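Local coordinates for protein hydratase ChsH1 (Mycobacterium tuberculosis, PDB 4W78) that hydrates a steroid enoyl-CoA with an unsaturated side chain during cholesterol side-chain degradation, working as a MaoC-like hydratase in complex with its partner ChsH2, at residues A95-V100 against K164-G169; T108-L113 against V155-W160; V119-E124 against Q144-Q149. All coordinates share one frame; numbering follows the deposited sequence.

Contact 1 of 3, residues A95-V100 against K164-G169; sequences AGYIGV and KFKPAG
Lys-164 and Phe-165 end strand 153-165 against the start of strand 99-109, and a classic beta bulge marks the join: Ile-98 and Gly-99 both face Phe-165. The side chain of Lys-164 bends at chi2 and chi3 (-77° and -71°), which curls CE and NZ back toward the carbonyl oxygen of Tyr-97, in the loop just before the strand. Its NZ gives a weak hydrogen bond to Tyr-97 O (3.0 Å), while its main polar partner is Asp-93 of helix 85-94, through a salt bridge. The aliphatic part is used as well, since Lys-164 CD packs on Val-100 CG2 at 3.7 Å.

Phe-165 and Gly-99 form an antiparallel hydrogen-bonded pair, with Gly-99 N to Phe-165 O at 2.9 Å and Phe-165 N to Gly-99 O at 3.0 Å. The phenyl ring folds over the glycine, and Gly-99 CA sits 3.8 Å from the ring centroid in a CH-pi contact.

Lys-166 then reaches back to the Schellman motif that closes helix 85-94. Its ammonium lies over one face of the Tyr-97 ring, a cation-pi contact with NZ 3.4 Å from the centroid and 17° off the normal; Tyr-97 OH bonds to Glu-138. The same ammonium is also held from the helix end, where Lys-166 NZ donates to Ala-95 O at 2.9 Å. Pro-167 crosses Ile-98 at about a right angle, its CD 3.6 Å from Ile-98 CG1.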
loop_
_atom_site.group_PDB
_atom_site.type_symbol
_atom_site.label_atom_id
_atom_site.label_comp_id
_atom_site.label_asym_id
_atom_site.label_seq_id
_atom_site.Cartn_x
_atom_site.Cartn_y
_atom_site.Cartn_z
ATOM N N ALA A 95 -18.210 17.024 24.267
ATOM C CA ALA A 95 -18.960 16.579 25.431
ATOM C C ALA A 95 -18.153 15.581 26.260
ATOM O O ALA A 95 -18.663 15.020 27.230
ATOM C CB ALA A 95 -20.287 15.968 25.002
ATOM N N GLY A 96 -16.900 15.358 25.870
ATOM C CA GLY A 96 -15.988 14.538 26.654
ATOM C C GLY A 96 -15.834 13.103 26.179
ATOM O O GLY A 96 -15.000 12.353 26.701
ATOM N N TYR A 97 -16.630 12.713 25.192
ATOM C CA TYR A 97 -16.583 11.345 24.689
ATOM C C TYR A 97 -15.487 11.221 23.636
ATOM O O TYR A 97 -15.767 11.018 22.464
ATOM C CB TYR A 97 -17.943 10.941 24.108
ATOM C CG TYR A 97 -19.079 11.050 25.100
ATOM C CD1 TYR A 97 -19.376 10.001 25.959
ATOM C CD2 TYR A 97 -19.857 12.203 25.177
ATOM C CE1 TYR A 97 -20.416 10.094 26.876
ATOM C CE2 TYR A 97 -20.900 12.303 26.084
ATOM C CZ TYR A 97 -21.175 11.243 26.932
ATOM O OH TYR A 97 -22.207 11.339 27.838
ATOM N N ILE A 98 -14.235 11.333 24.068
ATOM C CA ILE A 98 -13.111 11.438 23.140
ATOM C C ILE A 98 -12.642 10.103 22.575
ATOM O O ILE A 98 -11.947 10.063 21.560
ATOM C CB ILE A 98 -11.921 12.181 23.784
ATOM C CG1 ILE A 98 -11.549 11.533 25.121
ATOM C CG2 ILE A 98 -12.273 13.643 23.979
ATOM C CD1 ILE A 98 -10.460 12.257 25.892
ATOM N N GLY A 99 -13.039 9.012 23.222
ATOM C CA GLY A 99 -12.695 7.690 22.737
ATOM C C GLY A 99 -13.594 7.273 21.595
ATOM O O GLY A 99 -14.714 7.770 21.472
ATOM N N VAL A 100 -13.101 6.376 20.745
ATOM C CA VAL A 100 -13.912 5.845 19.653
ATOM C C VAL A 100 -13.516 4.406 19.320
ATOM O O VAL A 100 -12.341 4.033 19.398
ATOM C CB VAL A 100 -13.860 6.749 18.389
ATOM C CG1 VAL A 100 -12.473 6.741 17.761
ATOM C CG2 VAL A 100 -14.914 6.317 17.368
ATOM N N LYS A 164 -18.726 6.307 20.627
ATOM C CA LYS A 164 -17.902 7.372 21.197
ATOM C C LYS A 164 -18.069 7.321 22.703
ATOM O O LYS A 164 -19.188 7.386 23.215
ATOM C CB LYS A 164 -18.347 8.744 20.685
ATOM C CG LYS A 164 -18.105 8.957 19.205
ATOM C CD LYS A 164 -16.644 9.241 18.933
ATOM C CE LYS A 164 -16.260 10.618 19.444
ATOM N NZ LYS A 164 -14.785 10.705 19.645
ATOM N N PHE A 165 -16.960 7.208 23.429
ATOM C CA PHE A 165 -17.048 6.926 24.851
ATOM C C PHE A 165 -16.091 7.789 25.660
ATOM O O PHE A 165 -15.123 8.327 25.119
ATOM C CB PHE A 165 -16.780 5.430 25.117
ATOM C CG PHE A 165 -15.397 4.972 24.718
ATOM C CD1 PHE A 165 -15.136 4.528 23.434
ATOM C CD2 PHE A 165 -14.359 4.973 25.643
ATOM C CE1 PHE A 165 -13.869 4.107 23.070
ATOM C CE2 PHE A 165 -13.093 4.557 25.282
ATOM C CZ PHE A 165 -12.844 4.120 24.005
ATOM N N LYS A 166 -16.381 7.906 26.951
ATOM C CA LYS A 166 -15.496 8.558 27.905
ATOM C C LYS A 166 -14.471 7.544 28.396
ATOM O O LYS A 166 -14.837 6.532 28.994
ATOM C CB LYS A 166 -16.296 9.078 29.100
ATOM C CG LYS A 166 -17.034 10.385 28.859
ATOM C CD LYS A 166 -17.776 10.815 30.111
ATOM C CE LYS A 166 -18.111 12.295 30.079
ATOM N NZ LYS A 166 -18.855 12.645 28.846
ATOM N N PRO A 167 -13.182 7.806 28.139
ATOM C CA PRO A 167 -12.109 6.918 28.602
ATOM C C PRO A 167 -12.043 6.884 30.126
ATOM O O PRO A 167 -12.635 7.747 30.776
ATOM C CB PRO A 167 -10.849 7.572 28.030
ATOM C CG PRO A 167 -11.340 8.359 26.852
ATOM C CD PRO A 167 -12.658 8.905 27.313
ATOM N N ALA A 168 -11.323 5.906 30.675
ATOM C CA ALA A 168 -11.283 5.678 32.120
ATOM C C ALA A 168 -10.938 6.930 32.924
ATOM O O ALA A 168 -11.518 7.174 33.983
ATOM C CB ALA A 168 -10.318 4.541 32.453
ATOM N N GLY A 169 -10.003 7.725 32.416
ATOM C CA GLY A 169 -9.631 8.969 33.068
ATOM C C GLY A 169 -10.256 10.180 32.399
ATOM O O GLY A 169 -9.564 10.971 31.754
#

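Contact 2 of 3, residues T108-L113 against V155-W160; sequences TYHRYL and VAEMNW
His-110 CG stands anti to its own carbonyl carbon (chi1 -58°) and Glu-157 CG lies between its backbone N and carbonyl carbon (chi1 64°), torsions that turn the imidazole and the carboxylate toward each other beside the end of the strand pairing. Their planes are 73° apart and His-110 NE2 stays 4.1 Å from Glu-157 OE2, so a water makes the link, 2.9 Å from His-110 NE2 and donating to Glu-157 OE2. His-110 CD2 rests on the Val-155 to Ala-156 peptide, 3.4 Å from Ala-156 N.

The backbones pair antiparallel within the sheet of the hotdog fold: Thr-108 N to Glu-157 O is nearly straight at hydrogen (2.8 Å), Glu-157 N returns a bond to Thr-108 O, and His-110 N reaches Val-155 O. After Tyr-109 the chain leaves the strand, and a second water donates to both Arg-111 O and Val-155 O. One face of the Arg-111 guanidinium lies on Val-155 CG1, while NE and NH1 form salt bridges with Glu-153 and Glu-117 respectively.

Ile-67 of helix 67-70 touches Tyr-109, Leu-113 and Ala-156, strand 139-150 flanks strand 153-165, and Thr-108 pairs with an antiparallel strand of the neighbouring ChsH2 chain, carrying the sheet across the interface.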
loop_
_atom_site.group_PDB
_atom_site.type_symbol
_atom_site.label_atom_id
_atom_site.label_comp_id
_atom_site.label_asym_id
_atom_site.label_seq_id
_atom_site.Cartn_x
_atom_site.Cartn_y
_atom_site.Cartn_z
ATOM N N THR A 108 -23.737 -4.671 2.140
ATOM C CA THR A 108 -24.578 -5.388 1.180
ATOM C C THR A 108 -24.084 -5.056 -0.228
ATOM O O THR A 108 -23.821 -3.889 -0.552
ATOM C CB THR A 108 -26.051 -4.973 1.327
ATOM O OG1 THR A 108 -26.526 -5.352 2.628
ATOM C CG2 THR A 108 -26.921 -5.613 0.249
ATOM N N TYR A 109 -23.906 -6.082 -1.052
ATOM C CA TYR A 109 -23.389 -5.891 -2.408
ATOM C C TYR A 109 -24.489 -6.210 -3.418
ATOM O O TYR A 109 -24.930 -7.355 -3.535
ATOM C CB TYR A 109 -22.161 -6.782 -2.643
ATOM C CG TYR A 109 -21.196 -6.762 -1.476
ATOM C CD1 TYR A 109 -20.407 -5.641 -1.215
ATOM C CD2 TYR A 109 -21.091 -7.850 -0.621
ATOM C CE1 TYR A 109 -19.543 -5.611 -0.128
ATOM C CE2 TYR A 109 -20.236 -7.831 0.462
ATOM C CZ TYR A 109 -19.457 -6.707 0.698
ATOM O OH TYR A 109 -18.612 -6.705 1.775
ATOM N N HIS A 110 -24.949 -5.196 -4.144
ATOM C CA HIS A 110 -26.066 -5.429 -5.059
ATOM C C HIS A 110 -25.643 -6.199 -6.307
ATOM O O HIS A 110 -26.415 -7.000 -6.841
ATOM C CB HIS A 110 -26.748 -4.119 -5.432
ATOM C CG HIS A 110 -27.259 -3.355 -4.251
ATOM N ND1 HIS A 110 -28.083 -3.918 -3.301
ATOM C CD2 HIS A 110 -27.058 -2.072 -3.863
ATOM C CE1 HIS A 110 -28.366 -3.016 -2.377
ATOM N NE2 HIS A 110 -27.759 -1.887 -2.696
ATOM N N ARG A 111 -24.422 -5.938 -6.765
ATOM C CA ARG A 111 -23.810 -6.678 -7.863
ATOM C C ARG A 111 -22.300 -6.549 -7.764
ATOM O O ARG A 111 -21.784 -5.763 -6.956
ATOM C CB ARG A 111 -24.282 -6.153 -9.229
ATOM C CG ARG A 111 -23.869 -4.713 -9.553
ATOM C CD ARG A 111 -24.039 -4.468 -11.045
ATOM N NE ARG A 111 -23.823 -3.077 -11.433
ATOM C CZ ARG A 111 -22.658 -2.578 -11.832
ATOM N NH1 ARG A 111 -21.571 -3.340 -11.872
ATOM N NH2 ARG A 111 -22.580 -1.299 -12.179
ATOM N N TYR A 112 -21.596 -7.320 -8.588
ATOM C CA TYR A 112 -20.148 -7.244 -8.691
ATOM C C TYR A 112 -19.765 -6.104 -9.636
ATOM O O TYR A 112 -20.465 -5.834 -10.625
ATOM C CB TYR A 112 -19.584 -8.580 -9.215
ATOM C CG TYR A 112 -19.487 -9.665 -8.159
ATOM C CD1 TYR A 112 -20.624 -10.133 -7.499
ATOM C CD2 TYR A 112 -18.266 -10.225 -7.829
ATOM C CE1 TYR A 112 -20.533 -11.120 -6.522
ATOM C CE2 TYR A 112 -18.161 -11.222 -6.874
ATOM C CZ TYR A 112 -19.293 -11.658 -6.215
ATOM O OH TYR A 112 -19.177 -12.636 -5.254
ATOM N N LEU A 113 -18.663 -5.428 -9.324
ATOM C CA LEU A 113 -18.168 -4.331 -10.162
ATOM C C LEU A 113 -17.085 -4.773 -11.138
ATOM O O LEU A 113 -16.321 -5.708 -10.873
ATOM C CB LEU A 113 -17.619 -3.210 -9.283
ATOM C CG LEU A 113 -18.578 -2.714 -8.208
ATOM C CD1 LEU A 113 -17.879 -1.631 -7.402
ATOM C CD2 LEU A 113 -19.885 -2.207 -8.830
ATOM N N VAL A 155 -24.952 0.337 -6.073
ATOM C CA VAL A 155 -24.235 -0.931 -6.255
ATOM C C VAL A 155 -23.855 -1.612 -4.942
ATOM O O VAL A 155 -23.569 -2.804 -4.926
ATOM C CB VAL A 155 -22.972 -0.783 -7.131
ATOM C CG1 VAL A 155 -23.359 -0.347 -8.551
ATOM C CG2 VAL A 155 -21.985 0.208 -6.518
ATOM N N ALA A 156 -23.832 -0.857 -3.851
ATOM C CA ALA A 156 -23.518 -1.434 -2.542
ATOM C C ALA A 156 -23.973 -0.484 -1.459
ATOM O O ALA A 156 -24.211 0.697 -1.704
ATOM C CB ALA A 156 -22.021 -1.692 -2.400
ATOM N N GLU A 157 -24.080 -0.994 -0.239
ATOM C CA GLU A 157 -24.424 -0.139 0.880
ATOM C C GLU A 157 -23.840 -0.693 2.160
ATOM O O GLU A 157 -23.418 -1.853 2.214
ATOM C CB GLU A 157 -25.933 0.116 0.990
ATOM C CG GLU A 157 -26.847 -1.042 1.262
ATOM C CD GLU A 157 -28.261 -0.530 1.552
ATOM O OE1 GLU A 157 -28.789 -0.794 2.645
ATOM O OE2 GLU A 157 -28.826 0.177 0.694
ATOM N N MET A 158 -23.756 0.156 3.170
ATOM C CA MET A 158 -23.163 -0.244 4.435
ATOM C C MET A 158 -23.876 0.424 5.585
ATOM O O MET A 158 -24.224 1.598 5.512
ATOM C CB MET A 158 -21.689 0.143 4.447
ATOM C CG MET A 158 -21.003 -0.044 5.776
ATOM S SD MET A 158 -19.234 0.165 5.610
ATOM C CE MET A 158 -19.078 1.914 5.368
ATOM N N ASN A 159 -24.116 -0.344 6.644
ATOM C CA ASN A 159 -24.523 0.203 7.920
ATOM C C ASN A 159 -23.293 0.106 8.814
ATOM O O ASN A 159 -22.745 -0.993 9.003
ATOM C CB ASN A 159 -25.688 -0.597 8.485
ATOM C CG ASN A 159 -26.909 -0.580 7.575
ATOM O OD1 ASN A 159 -27.319 0.471 7.074
ATOM N ND2 ASN A 159 -27.501 -1.753 7.358
ATOM N N TRP A 160 -22.824 1.255 9.300
ATOM C CA TRP A 160 -21.573 1.379 10.052
ATOM C C TRP A 160 -21.927 1.893 11.435
ATOM O O TRP A 160 -22.629 2.888 11.547
ATOM C CB TRP A 160 -20.698 2.429 9.356
ATOM C CG TRP A 160 -19.307 2.522 9.868
ATOM C CD1 TRP A 160 -18.771 3.462 10.706
ATOM C CD2 TRP A 160 -18.268 1.627 9.548
ATOM N NE1 TRP A 160 -17.439 3.179 10.934
ATOM C CE2 TRP A 160 -17.109 2.055 10.222
ATOM C CE3 TRP A 160 -18.207 0.496 8.744
ATOM C CZ2 TRP A 160 -15.901 1.377 10.110
ATOM C CZ3 TRP A 160 -17.074 -0.144 8.622
ATOM C CH2 TRP A 160 -15.901 0.270 9.302
HETATM O O HOH W 1 -28.624 0.734 -1.735
HETATM O O HOH W 2 -20.837 -4.087 -5.137
#

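Contact 3 of 3, residues V119-E124 against Q144-Q149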
loop_
_atom_site.group_PDB
_atom_site.type_symbol
_atom_site.label_atom_id
_atom_site.label_comp_id
_atom_site.label_asym_id
_atom_site.label_seq_id
_atom_site.Cartn_x
_atom_site.Cartn_y
_atom_site.Cartn_z
ATOM N N VAL A 119 -16.901 4.454 -8.994
ATOM C CA VAL A 119 -17.812 4.447 -7.846
ATOM C C VAL A 119 -17.850 5.801 -7.143
ATOM O O VAL A 119 -16.859 6.541 -7.145
ATOM C CB VAL A 119 -17.383 3.343 -6.840
ATOM C CG1 VAL A 119 -18.221 3.363 -5.589
ATOM C CG2 VAL A 119 -17.458 1.966 -7.507
ATOM N N SER A 120 -19.018 6.160 -6.607
ATOM C CA SER A 120 -19.126 7.321 -5.722
ATOM C C SER A 120 -19.701 6.886 -4.377
ATOM O O SER A 120 -20.323 5.838 -4.283
ATOM C CB SER A 120 -20.022 8.391 -6.333
ATOM O OG SER A 120 -21.359 7.926 -6.387
ATOM N N ILE A 121 -19.492 7.694 -3.344
ATOM C CA ILE A 121 -19.975 7.363 -2.005
ATOM C C ILE A 121 -20.791 8.514 -1.426
ATOM O O ILE A 121 -20.451 9.684 -1.619
ATOM C CB ILE A 121 -18.792 7.024 -1.057
ATOM C CG1 ILE A 121 -19.285 6.571 0.325
ATOM C CG2 ILE A 121 -17.819 8.214 -0.943
ATOM C CD1 ILE A 121 -18.144 6.123 1.254
ATOM N N SER A 122 -21.856 8.171 -0.693
ATOM C CA SER A 122 -22.693 9.155 0.003
ATOM C C SER A 122 -22.972 8.610 1.388
ATOM O O SER A 122 -23.184 7.403 1.544
ATOM C CB SER A 122 -24.002 9.352 -0.753
ATOM O OG SER A 122 -24.881 10.237 -0.072
ATOM N N ALA A 123 -22.953 9.483 2.391
ATOM C CA ALA A 123 -23.135 9.054 3.782
ATOM C C ALA A 123 -24.299 9.790 4.426
ATOM O O ALA A 123 -24.462 10.995 4.243
ATOM C CB ALA A 123 -21.865 9.301 4.580
ATOM N N GLU A 124 -25.101 9.054 5.195
ATOM C CA GLU A 124 -26.255 9.600 5.897
ATOM C C GLU A 124 -26.151 9.160 7.347
ATOM O O GLU A 124 -25.783 8.017 7.616
ATOM C CB GLU A 124 -27.549 9.033 5.279
ATOM C CG GLU A 124 -28.823 9.579 5.883
ATOM C CD GLU A 124 -30.007 8.671 5.653
ATOM O OE1 GLU A 124 -29.905 7.495 6.055
ATOM O OE2 GLU A 124 -31.031 9.120 5.090
ATOM N N GLN A 144 -24.343 5.043 10.751
ATOM C CA GLN A 144 -24.369 5.719 9.447
ATOM C C GLN A 144 -24.831 4.754 8.376
ATOM O O GLN A 144 -24.503 3.559 8.434
ATOM C CB GLN A 144 -22.982 6.220 9.077
ATOM C CG GLN A 144 -22.493 7.434 9.838
ATOM C CD GLN A 144 -21.126 7.856 9.344
ATOM O OE1 GLN A 144 -20.099 7.396 9.848
ATOM N NE2 GLN A 144 -21.104 8.704 8.327
ATOM N N HIS A 145 -25.585 5.249 7.395
ATOM C CA HIS A 145 -25.914 4.472 6.207
ATOM C C HIS A 145 -25.124 5.045 5.036
ATOM O O HIS A 145 -25.292 6.215 4.665
ATOM C CB HIS A 145 -27.412 4.503 5.896
ATOM C CG HIS A 145 -27.823 3.576 4.785
ATOM N ND1 HIS A 145 -28.929 3.800 4.003
ATOM C CD2 HIS A 145 -27.279 2.428 4.322
ATOM C CE1 HIS A 145 -29.064 2.839 3.112
ATOM N NE2 HIS A 145 -28.077 1.987 3.288
ATOM N N ILE A 146 -24.237 4.229 4.497
ATOM C CA ILE A 146 -23.388 4.600 3.371
ATOM C C ILE A 146 -23.936 3.920 2.139
ATOM O O ILE A 146 -24.296 2.737 2.188
ATOM C CB ILE A 146 -21.979 4.032 3.596
ATOM C CG1 ILE A 146 -21.399 4.474 4.941
ATOM C CG2 ILE A 146 -21.056 4.305 2.400
ATOM C CD1 ILE A 146 -21.560 5.891 5.256
ATOM N N VAL A 147 -23.997 4.646 1.030
ATOM C CA VAL A 147 -24.416 4.056 -0.238
ATOM C C VAL A 147 -23.368 4.350 -1.314
ATOM O O VAL A 147 -22.889 5.484 -1.426
ATOM C CB VAL A 147 -25.797 4.569 -0.684
ATOM C CG1 VAL A 147 -26.201 3.961 -2.012
ATOM C CG2 VAL A 147 -26.863 4.267 0.390
ATOM N N TRP A 148 -22.996 3.324 -2.073
ATOM C CA TRP A 148 -22.120 3.497 -3.223
ATOM C C TRP A 148 -22.912 3.361 -4.505
ATOM O O TRP A 148 -23.787 2.489 -4.627
ATOM C CB TRP A 148 -20.993 2.461 -3.246
ATOM C CG TRP A 148 -19.948 2.632 -2.171
ATOM C CD1 TRP A 148 -18.820 3.399 -2.243
ATOM C CD2 TRP A 148 -19.935 2.010 -0.882
ATOM N NE1 TRP A 148 -18.091 3.279 -1.072
ATOM C CE2 TRP A 148 -18.758 2.427 -0.228
ATOM C CE3 TRP A 148 -20.793 1.113 -0.225
ATOM C CZ2 TRP A 148 -18.425 2.001 1.058
ATOM C CZ3 TRP A 148 -20.451 0.675 1.054
ATOM C CH2 TRP A 148 -19.283 1.128 1.685
ATOM N N GLN A 149 -22.567 4.207 -5.468
ATOM C CA GLN A 149 -23.219 4.216 -6.763
ATOM C C GLN A 149 -22.209 4.146 -7.894
ATOM O O GLN A 149 -21.055 4.554 -7.744
ATOM C CB GLN A 149 -24.038 5.493 -6.924
ATOM C CG GLN A 149 -25.166 5.612 -5.930
ATOM C CD GLN A 149 -26.015 6.822 -6.204
ATOM O OE1 GLN A 149 -25.563 7.955 -6.046
ATOM N NE2 GLN A 149 -27.242 6.594 -6.645
HETATM O O HOH W 3 -23.217 7.516 -3.655
#
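Ser-120 and Gln-149 exchange two backbone hydrogen bonds, Ser-120 N to Gln-149 O at 2.8 Å and Gln-149 N to Ser-120 O at 3.0 Å. The same reciprocal pattern recurs two residues along in Ser-122 with Val-147, and again in Glu-124 with His-145. Ile-121 with Trp-148 and Ala-123 with Ile-146 are the intervening non-hydrogen-bonded pairs. CA-H...O contacts run between the conventional bonds, for example from Trp-148 CA to Ser-120 O at 3.1 Å. A water lies near Val-147 O and, at longer range and weakly, near Ser-120 OG and Gln-149 OE1; it has more acceptors around it than protons to give. Gln-149 NE2 bonds to Asp-154.

The six-residue segments belong to the beta hairpin of strands 119-134 and 139-150, part of the antiparallel sheet of the hotdog fold. Their axes approach to 4.6 Å with N-to-C directions 158° apart, and side chains alternate between the two faces of the sheet.

On the face carrying Ile-121, Ala-123, Ile-146 and Trp-148 the packing is apolar. Trp-148 and Ile-121 lie side by side, pointing the same way. Ile-121 CG1, held anti to the backbone N (chi1 -176°), comes over one face of the indole, 4.2 Å from the centroid of its five-membered ring. Ile-146 CG2 meets that CG1 at 3.5 Å and itself lies over a face of the indole, toward its rim. Further along, Ile-146 CD1 presses on Ala-123 CB at 3.5 Å, closer than carbons usually pack. At the other end Val-119 CG1 touches Trp-148 CD1, and the indole NE1 bonds to Thr-71. On the opposite face, Glu-124 OE1 lies near the plane of the His-145 ring at its edge, 4.3 Å from ND1 and so not in contact with it, the carboxylate plane turned 50° from that of the imidazole.

How the contacts relate
All three contacts lie in one antiparallel sheet. Contacts 1 and 2 join the same two strands, 99-109 and 153-165, at places 31 Å apart between centres and on opposite sides of the chain's centre. Contact 3 lies within the sequence loop closed by contact 2, which lies within that closed by contact 1. Contacts 2 and 3 are neighbours, their centres 9 Å apart, and probable hydrogen bonds join them: Met-158 N to Ile-146 O and Val-155 N to Trp-148 O, both 2.8 Å. Contacts 1 and 3 are about 9 Å apart at their nearest atoms. Among the three, contact 2 is where the ChsH2 chain approaches; contact 1 sits at the surface.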